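Local coordinates for protein endo-beta-1,4-xylanase Xyn10C (PDB 1GNY) that binds xylan and xylooligosaccharides through this family 15 carbohydrate-binding module, while its separate catalytic domain cleaves internal linkages of the xylan backbone, at residues S72-W86 and R124-A137. Residues are numbered along the deposited sequence; the frame is centred on the assembly and turned at random.
Sequences SEANLQIFAQLKEDW and RDVQVGIQAKGTPA. With XYP (beta-D-xylopyranose), chain B; XYP (beta-D-xylopyranose), chain C.
Strands 75-82 and 126-133 pair antiparallel from N75-K133 to L82-V126, neighbours in the five-stranded sheet whose one face binds xylan in this beta-sandwich module. Hydrogen-bonded pairs at N75-K133, Q77-Q131, F79-G129 and Q81-Q127 fix the register. The tightly packed side is apolar: I78 CG1 lies 4.0 Å from I130 CD1, L82 CD2 meets V126 CG2, and I59 and M61 of strand 58-65 in the other sheet cover I78.

On the sugar-binding face, Q127 and Q81 run side by side with amide planes 67° apart. Q127 NE2 donates to Q81 OE1 (2.8 Å), approaching from above the acceptor's carbonyl plane, and gives a straighter bond (171°) to O2 of xylose B. R14 NH2 hydrogen-bonds Q127 OE1. Q81 NE2 reaches W86 O and O4 of xylose B. One face of the W86 ring lies against that sugar, whose C1 sits over the ring centre. An alanine in place of Q81 would probably leave Q127 NE2 without its protein acceptor and xylose B O4 without its amide donor. Further along, F79 CG sits between the backbone N and carbonyl carbon (chi1 65°), which lays the ring over G129, with the Q131 amide, whose OE1 bonds to S18 OG, on its opposite face.

Both ends are looser and hydrated. One water links S72 O to T135 N, another joins K83 NZ to D125 OD2; K83 NZ also forms a salt bridge with D47, and D125 OD1 one with R50. R124 NH1 makes a long 3.3 Å bond to K83 O, and D85 CB packs over one guanidinium face; at that group's edge, in its plane, a water accepts from R124 NE at 2.7 Å.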
# COMPACT_ATOMS: atom_id res chain seq x y z
N SER A 72 -12.49 -12.45 -8.47
CA SER A 72 -13.44 -11.54 -7.83
C SER A 72 -13.62 -10.22 -8.59
O SER A 72 -14.53 -9.46 -8.30
CB SER A 72 -13.01 -11.23 -6.40
OG SER A 72 -11.96 -10.26 -6.39
N GLU A 73 -12.67 -9.92 -9.47
CA GLU A 73 -12.65 -8.69 -10.27
C GLU A 73 -12.40 -7.41 -9.49
O GLU A 73 -12.64 -6.32 -9.97
CB GLU A 73 -13.89 -8.57 -11.18
CG GLU A 73 -13.87 -9.61 -12.28
CD GLU A 73 -15.02 -9.37 -13.27
OE1 GLU A 73 -16.16 -9.71 -12.93
OE2 GLU A 73 -14.77 -8.80 -14.36
N ALA A 74 -11.88 -7.55 -8.27
CA ALA A 74 -11.57 -6.38 -7.44
C ALA A 74 -10.28 -5.68 -7.90
O ALA A 74 -9.43 -6.27 -8.55
CB ALA A 74 -11.44 -6.77 -5.97
N ASN A 75 -10.16 -4.41 -7.55
CA ASN A 75 -9.00 -3.61 -7.91
C ASN A 75 -8.03 -3.49 -6.71
O ASN A 75 -8.44 -3.85 -5.59
CB ASN A 75 -9.40 -2.19 -8.33
CG ASN A 75 -10.38 -2.18 -9.50
OD1 ASN A 75 -10.31 -2.99 -10.43
ND2 ASN A 75 -11.35 -1.26 -9.42
N LEU A 76 -6.83 -3.02 -6.97
CA LEU A 76 -5.82 -2.80 -5.87
C LEU A 76 -5.42 -1.35 -5.86
O LEU A 76 -4.99 -0.77 -6.91
CB LEU A 76 -4.59 -3.68 -6.04
CG LEU A 76 -4.72 -5.15 -5.65
CD1 LEU A 76 -3.45 -5.90 -6.04
CD2 LEU A 76 -5.05 -5.33 -4.17
N GLN A 77 -5.46 -0.78 -4.66
CA GLN A 77 -5.10 0.63 -4.45
C GLN A 77 -3.98 0.79 -3.45
O GLN A 77 -4.17 0.50 -2.27
CB GLN A 77 -6.32 1.43 -3.96
CG GLN A 77 -5.99 2.90 -3.63
CD GLN A 77 -7.20 3.71 -3.22
OE1 GLN A 77 -8.18 3.19 -2.67
NE2 GLN A 77 -7.12 5.01 -3.46
N ILE A 78 -2.82 1.22 -3.93
CA ILE A 78 -1.72 1.70 -3.06
C ILE A 78 -2.19 3.08 -2.59
O ILE A 78 -2.63 3.88 -3.39
CB ILE A 78 -0.35 1.77 -3.79
CG1 ILE A 78 0.14 0.37 -4.17
CG2 ILE A 78 0.68 2.50 -2.93
CD1 ILE A 78 1.29 0.37 -5.14
N PHE A 79 -1.99 3.41 -1.32
CA PHE A 79 -2.38 4.71 -0.77
C PHE A 79 -1.44 5.15 0.34
O PHE A 79 -0.68 4.36 0.85
CB PHE A 79 -3.83 4.67 -0.26
CG PHE A 79 -4.05 3.74 0.91
CD1 PHE A 79 -4.14 2.36 0.73
CD2 PHE A 79 -4.13 4.24 2.20
CE1 PHE A 79 -4.33 1.49 1.81
CE2 PHE A 79 -4.27 3.40 3.28
CZ PHE A 79 -4.40 2.01 3.09
N ALA A 80 -1.52 6.42 0.72
CA ALA A 80 -0.76 6.97 1.83
C ALA A 80 -1.64 8.05 2.49
O ALA A 80 -2.44 8.69 1.82
CB ALA A 80 0.56 7.55 1.35
N GLN A 81 -1.52 8.22 3.79
CA GLN A 81 -2.34 9.24 4.51
C GLN A 81 -1.63 9.63 5.81
O GLN A 81 -0.83 8.88 6.38
CB GLN A 81 -3.78 8.72 4.81
CG GLN A 81 -3.77 7.43 5.65
CD GLN A 81 -5.11 6.66 5.75
OE1 GLN A 81 -5.07 5.43 5.89
NE2 GLN A 81 -6.26 7.37 5.77
N LEU A 82 -1.97 10.81 6.29
CA LEU A 82 -1.44 11.32 7.55
C LEU A 82 -2.06 10.59 8.74
O LEU A 82 -3.27 10.52 8.84
CB LEU A 82 -1.72 12.82 7.64
CG LEU A 82 -1.09 13.67 6.53
CD1 LEU A 82 -1.46 15.16 6.75
CD2 LEU A 82 0.42 13.52 6.49
N LYS A 83 -1.24 10.00 9.59
CA LYS A 83 -1.73 9.22 10.73
C LYS A 83 -2.40 10.13 11.70
O LYS A 83 -1.86 11.15 12.10
CB LYS A 83 -0.64 8.48 11.47
CG LYS A 83 -0.32 7.18 10.95
CD LYS A 83 0.40 6.32 12.01
CE LYS A 83 -0.47 5.29 12.68
NZ LYS A 83 0.33 4.47 13.61
N GLU A 84 -3.62 9.76 12.06
CA GLU A 84 -4.48 10.55 12.93
C GLU A 84 -5.10 11.80 12.27
O GLU A 84 -5.75 12.58 12.96
CB GLU A 84 -3.74 10.92 14.22
CG GLU A 84 -4.48 10.49 15.45
CD GLU A 84 -4.55 8.98 15.55
OE1 GLU A 84 -3.50 8.34 15.75
OE2 GLU A 84 -5.67 8.45 15.38
N ASP A 85 -4.86 12.02 10.97
CA ASP A 85 -5.56 13.06 10.17
C ASP A 85 -5.91 12.37 8.86
O ASP A 85 -5.55 12.81 7.77
CB ASP A 85 -4.72 14.34 9.94
CG ASP A 85 -5.57 15.57 9.54
OD1 ASP A 85 -6.81 15.48 9.35
OD2 ASP A 85 -5.07 16.70 9.34
N TRP A 86 -6.68 11.29 9.03
CA TRP A 86 -6.91 10.27 8.00
C TRP A 86 -7.40 10.66 6.61
O TRP A 86 -7.02 10.03 5.65
CB TRP A 86 -7.82 9.18 8.55
CG TRP A 86 -7.45 8.64 9.91
CD1 TRP A 86 -8.12 8.84 11.07
CD2 TRP A 86 -6.33 7.80 10.23
NE1 TRP A 86 -7.53 8.13 12.10
CE2 TRP A 86 -6.41 7.51 11.61
CE3 TRP A 86 -5.28 7.26 9.49
CZ2 TRP A 86 -5.48 6.70 12.27
CZ3 TRP A 86 -4.36 6.46 10.13
CH2 TRP A 86 -4.46 6.19 11.51
N ARG A 124 3.46 14.45 11.77
CA ARG A 124 2.83 13.11 11.81
C ARG A 124 3.60 12.00 11.11
O ARG A 124 4.32 12.24 10.16
CB ARG A 124 1.47 13.22 11.14
CG ARG A 124 0.55 14.22 11.81
CD ARG A 124 -0.78 14.40 11.10
NE ARG A 124 -1.68 15.35 11.77
CZ ARG A 124 -2.30 15.17 12.93
NH1 ARG A 124 -2.19 14.02 13.62
NH2 ARG A 124 -3.09 16.13 13.41
N ASP A 125 3.42 10.79 11.61
CA ASP A 125 3.88 9.62 10.87
C ASP A 125 2.90 9.50 9.69
O ASP A 125 1.78 10.01 9.74
CB ASP A 125 3.77 8.34 11.69
CG ASP A 125 4.73 8.29 12.88
OD1 ASP A 125 5.84 8.86 12.82
OD2 ASP A 125 4.44 7.61 13.92
N VAL A 126 3.37 8.85 8.64
CA VAL A 126 2.55 8.63 7.44
C VAL A 126 2.28 7.14 7.33
O VAL A 126 3.22 6.32 7.28
CB VAL A 126 3.24 9.18 6.20
CG1 VAL A 126 2.49 8.80 4.92
CG2 VAL A 126 3.31 10.69 6.30
N GLN A 127 0.99 6.81 7.25
CA GLN A 127 0.54 5.43 7.06
C GLN A 127 0.47 5.13 5.59
O GLN A 127 -0.20 5.87 4.86
CB GLN A 127 -0.82 5.19 7.69
CG GLN A 127 -1.37 3.77 7.58
CD GLN A 127 -2.63 3.60 8.41
OE1 GLN A 127 -2.54 3.20 9.59
NE2 GLN A 127 -3.79 3.84 7.80
N VAL A 128 1.16 4.08 5.17
CA VAL A 128 1.24 3.68 3.76
C VAL A 128 0.77 2.24 3.62
O VAL A 128 1.06 1.40 4.49
CB VAL A 128 2.71 3.80 3.21
CG1 VAL A 128 2.78 3.39 1.72
CG2 VAL A 128 3.26 5.19 3.42
N GLY A 129 0.05 1.91 2.56
CA GLY A 129 -0.33 0.52 2.36
C GLY A 129 -0.98 0.22 1.04
O GLY A 129 -0.84 1.04 0.11
N ILE A 130 -1.61 -0.94 0.98
CA ILE A 130 -2.35 -1.40 -0.21
C ILE A 130 -3.65 -2.03 0.25
O ILE A 130 -3.68 -2.73 1.26
CB ILE A 130 -1.49 -2.36 -1.10
CG1 ILE A 130 -2.14 -2.58 -2.47
CG2 ILE A 130 -1.14 -3.64 -0.36
CD1 ILE A 130 -1.22 -3.36 -3.46
N GLN A 131 -4.73 -1.78 -0.49
CA GLN A 131 -6.06 -2.26 -0.10
C GLN A 131 -6.87 -2.73 -1.31
O GLN A 131 -6.63 -2.24 -2.44
CB GLN A 131 -6.86 -1.20 0.68
CG GLN A 131 -7.14 0.09 -0.13
CD GLN A 131 -7.88 1.15 0.70
OE1 GLN A 131 -8.10 0.96 1.91
NE2 GLN A 131 -8.28 2.28 0.04
N ALA A 132 -7.79 -3.63 -1.06
CA ALA A 132 -8.68 -4.12 -2.10
C ALA A 132 -9.84 -3.14 -2.27
O ALA A 132 -10.31 -2.54 -1.30
CB ALA A 132 -9.21 -5.48 -1.71
N LYS A 133 -10.32 -3.01 -3.50
CA LYS A 133 -11.49 -2.18 -3.80
C LYS A 133 -12.45 -2.96 -4.70
O LYS A 133 -12.04 -3.51 -5.71
CB LYS A 133 -11.12 -0.88 -4.52
CG LYS A 133 -10.10 0.06 -3.83
CD LYS A 133 -10.67 0.69 -2.63
CE LYS A 133 -11.55 1.92 -2.92
NZ LYS A 133 -12.45 2.07 -1.66
N GLY A 134 -13.73 -2.91 -4.35
CA GLY A 134 -14.80 -3.57 -5.08
C GLY A 134 -15.48 -4.64 -4.24
O GLY A 134 -15.93 -4.37 -3.15
N THR A 135 -15.61 -5.86 -4.79
CA THR A 135 -16.16 -6.99 -4.08
C THR A 135 -15.12 -8.14 -4.08
O THR A 135 -15.27 -9.11 -4.80
CB THR A 135 -17.53 -7.44 -4.73
OG1 THR A 135 -18.42 -6.30 -4.80
CG2 THR A 135 -18.24 -8.44 -3.88
N PRO A 136 -14.05 -8.01 -3.30
CA PRO A 136 -12.95 -8.98 -3.35
C PRO A 136 -13.17 -10.30 -2.66
O PRO A 136 -14.13 -10.51 -1.90
CB PRO A 136 -11.81 -8.23 -2.61
CG PRO A 136 -12.53 -7.38 -1.64
CD PRO A 136 -13.78 -6.95 -2.32
N ALA A 137 -12.26 -11.20 -2.97
CA ALA A 137 -12.11 -12.50 -2.32
C ALA A 137 -10.63 -12.89 -2.42
O ALA A 137 -9.83 -12.16 -2.99
CB ALA A 137 -12.99 -13.53 -2.94
C1 XYP B . -8.39 4.01 10.23
C2 XYP B . -7.65 3.48 9.02
C3 XYP B . -7.61 4.52 7.90
C4 XYP B . -9.00 5.13 7.68
C5 XYP B . -9.56 5.57 9.01
O2 XYP B . -6.31 3.15 9.36
O3 XYP B . -7.13 3.94 6.70
O4 XYP B . -8.85 6.25 6.83
O5 XYP B . -9.63 4.50 9.93
C1 XYP C . -9.84 6.48 5.83
C2 XYP C . -10.18 7.96 5.85
C3 XYP C . -11.20 8.22 4.76
C4 XYP C . -10.66 7.76 3.42
C5 XYP C . -10.24 6.31 3.56
O2 XYP C . -10.75 8.31 7.11
O3 XYP C . -11.43 9.61 4.61
O4 XYP C . -11.70 7.86 2.45
O5 XYP C . -9.32 6.13 4.64
O HOH W 1 -15.09 -6.66 -7.45
O HOH W 2 -16.89 -10.32 -6.92
O HOH W 3 2.50 6.01 14.85
O HOH W 4 -1.83 17.30 9.92